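Ribonucleotide monophosphatase NagD (Escherichia coli, PDB 2C4N) removes phosphate, with magnesium as cofactor, from ribonucleoside 5'-phosphates and probably from a wide range of other phosphorylated compounds, as a member of the HAD-like hydrolase superfamily. Local coordinates at residues Val39-Tyr44 and Val67-Ala72. Residues are numbered along the deposited sequence; the frame is centred on the assembly and turned at random.
With PO4 (phosphate ion), chain D.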
loop_
_atom_site.group_PDB
_atom_site.type_symbol
_atom_site.label_atom_id
_atom_site.label_comp_id
_atom_site.label_asym_id
_atom_site.label_seq_id
_atom_site.Cartn_x
_atom_site.Cartn_y
_atom_site.Cartn_z
ATOM N N VAL A 39 -18.835 9.541 28.659
ATOM C CA VAL A 39 -17.457 9.775 28.260
ATOM C C VAL A 39 -17.486 10.568 26.960
ATOM O O VAL A 39 -18.157 10.172 26.002
ATOM C CB VAL A 39 -16.695 8.452 28.021
ATOM C CG1 VAL A 39 -15.372 8.728 27.330
ATOM C CG2 VAL A 39 -16.448 7.748 29.348
ATOM N N LEU A 40 -16.790 11.700 26.945
ATOM C CA LEU A 40 -16.702 12.526 25.750
ATOM C C LEU A 40 -15.338 12.191 25.167
ATOM O O LEU A 40 -14.297 12.527 25.726
ATOM C CB LEU A 40 -16.818 14.009 26.108
ATOM C CG LEU A 40 -18.152 14.378 26.772
ATOM C CD1 LEU A 40 -18.259 15.898 26.881
ATOM C CD2 LEU A 40 -19.322 13.817 25.958
ATOM N N LEU A 41 -15.370 11.508 24.031
ATOM C CA LEU A 41 -14.172 11.024 23.368
ATOM C C LEU A 41 -13.637 11.853 22.210
ATOM O O LEU A 41 -14.395 12.422 21.427
ATOM C CB LEU A 41 -14.449 9.602 22.869
ATOM C CG LEU A 41 -13.334 8.823 22.168
ATOM C CD1 LEU A 41 -12.339 8.322 23.205
ATOM C CD2 LEU A 41 -13.937 7.653 21.399
ATOM N N THR A 42 -12.314 11.927 22.124
ATOM C CA THR A 42 -11.670 12.608 21.014
ATOM C C THR A 42 -10.382 11.878 20.685
ATOM O O THR A 42 -9.652 11.448 21.577
ATOM C CB THR A 42 -11.347 14.089 21.293
ATOM O OG1 THR A 42 -10.672 14.630 20.149
ATOM C CG2 THR A 42 -10.460 14.248 22.521
ATOM N N ASN A 43 -10.114 11.731 19.393
ATOM C CA ASN A 43 -8.919 11.044 18.931
ATOM C C ASN A 43 -7.669 11.892 19.057
ATOM O O ASN A 43 -6.557 11.373 18.946
ATOM C CB ASN A 43 -9.098 10.627 17.476
ATOM C CG ASN A 43 -9.013 9.138 17.294
ATOM O OD1 ASN A 43 -9.418 8.377 18.173
ATOM N ND2 ASN A 43 -8.513 8.705 16.140
ATOM N N TYR A 44 -7.835 13.191 19.290
ATOM C CA TYR A 44 -6.677 14.059 19.394
ATOM C C TYR A 44 -6.107 14.114 20.806
ATOM O O TYR A 44 -6.835 14.146 21.794
ATOM C CB TYR A 44 -7.015 15.440 18.810
ATOM C CG TYR A 44 -7.276 15.324 17.310
ATOM C CD1 TYR A 44 -8.553 15.035 16.821
ATOM C CD2 TYR A 44 -6.226 15.408 16.387
ATOM C CE1 TYR A 44 -8.780 14.828 15.459
ATOM C CE2 TYR A 44 -6.445 15.201 15.022
ATOM C CZ TYR A 44 -7.723 14.912 14.563
ATOM O OH TYR A 44 -7.936 14.699 13.212
ATOM N N VAL A 67 -15.329 13.853 32.483
ATOM C CA VAL A 67 -15.980 13.116 31.412
ATOM C C VAL A 67 -15.131 12.974 30.160
ATOM O O VAL A 67 -15.367 12.069 29.364
ATOM C CB VAL A 67 -17.350 13.734 31.013
ATOM C CG1 VAL A 67 -18.279 13.737 32.207
ATOM C CG2 VAL A 67 -17.166 15.143 30.455
ATOM N N PHE A 68 -14.129 13.835 29.988
ATOM C CA PHE A 68 -13.292 13.760 28.792
ATOM C C PHE A 68 -12.294 12.612 28.766
ATOM O O PHE A 68 -11.706 12.248 29.782
ATOM C CB PHE A 68 -12.540 15.081 28.575
ATOM C CG PHE A 68 -13.441 16.240 28.299
ATOM C CD1 PHE A 68 -13.820 17.108 29.323
ATOM C CD2 PHE A 68 -13.973 16.427 27.025
ATOM C CE1 PHE A 68 -14.723 18.143 29.078
ATOM C CE2 PHE A 68 -14.873 17.455 26.775
ATOM C CZ PHE A 68 -15.250 18.315 27.803
ATOM N N TYR A 69 -12.115 12.037 27.581
ATOM C CA TYR A 69 -11.164 10.948 27.397
ATOM C C TYR A 69 -10.531 11.153 26.028
ATOM O O TYR A 69 -11.212 11.090 25.005
ATOM C CB TYR A 69 -11.874 9.590 27.459
ATOM C CG TYR A 69 -10.947 8.434 27.754
ATOM C CD1 TYR A 69 -10.118 8.454 28.877
ATOM C CD2 TYR A 69 -10.899 7.318 26.918
ATOM C CE1 TYR A 69 -9.259 7.390 29.164
ATOM C CE2 TYR A 69 -10.045 6.248 27.194
ATOM C CZ TYR A 69 -9.228 6.290 28.316
ATOM O OH TYR A 69 -8.382 5.235 28.594
ATOM N N THR A 70 -9.231 11.424 26.012
ATOM C CA THR A 70 -8.514 11.656 24.766
ATOM C C THR A 70 -7.598 10.482 24.452
ATOM O O THR A 70 -7.381 9.609 25.292
ATOM C CB THR A 70 -7.626 12.903 24.866
ATOM O OG1 THR A 70 -6.510 12.611 25.715
ATOM C CG2 THR A 70 -8.408 14.072 25.460
ATOM N N SER A 71 -7.051 10.475 23.240
ATOM C CA SER A 71 -6.142 9.411 22.838
ATOM C C SER A 71 -4.864 9.454 23.670
ATOM O O SER A 71 -4.138 8.467 23.734
ATOM C CB SER A 71 -5.797 9.524 21.349
ATOM O OG SER A 71 -5.195 10.768 21.052
ATOM N N ALA A 72 -4.586 10.596 24.300
ATOM C CA ALA A 72 -3.386 10.725 25.130
ATOM C C ALA A 72 -3.624 10.003 26.449
ATOM O O ALA A 72 -2.761 9.286 26.947
ATOM C CB ALA A 72 -3.054 12.205 25.378
HETATM P P PO4 D . -12.725 13.683 17.162
HETATM O O1 PO4 D . -13.274 14.179 18.449
HETATM O O2 PO4 D . -12.244 12.290 17.330
HETATM O O3 PO4 D . -13.773 13.720 16.130
HETATM O O4 PO4 D . -11.597 14.554 16.742
#
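Leu40 is gripped through both backbone polar atoms: its N donates to Val67 O (2.8 Å) and its O accepts from Tyr69 N (2.9 Å). Thr42 N then donates to Tyr69 O (3.2 Å). Together these three bonds form a parallel ladder, with 26° between the strand directions, joining the two strands of the beta-alpha-beta unit of strand 38-42, helix 49-58 and strand 68-70. Farther along both segments, Ser71 OG donates to Asn43 O (2.6 Å) from above the carbonyl plane; OG lies between the backbone N and carbonyl carbon of Ser71 (chi1 59°), which brings it there.

Apolar packing divides between the sheet faces. Toward helix 49-58, Leu40 CD1 touches both Phe68 CE2 (3.7 Å) and Val67 CG2, while the methyls of Thr42 and Thr70 run alongside, CG2 to CG2 3.6 Å apart. On the face covered by helix 180-189, Val39 CG1 packs beside CB of Tyr69, and the hydroxyl of that tyrosine is hydrogen-bonded to Asp77.

Asn43 N donates a nearly straight hydrogen bond to phosphate O2 (3.0 Å, N-H...O 163°). Thr42 OG1, anti to its own nitrogen, lies 3.1 Å from phosphate O1 and accepts from Tyr44 N in an ST turn. A valine in place of Thr42 would probably leave Tyr44 N without this acceptor and the turn less fixed. The phosphate, probably from the crystallisation liquor, is also hydrogen-bonded to Lys176 NZ and Asp11 N; the ladder thus places Thr42 and Asn43, probable substrate-binding residues, at an anion site next to the probable catalytic Asp11.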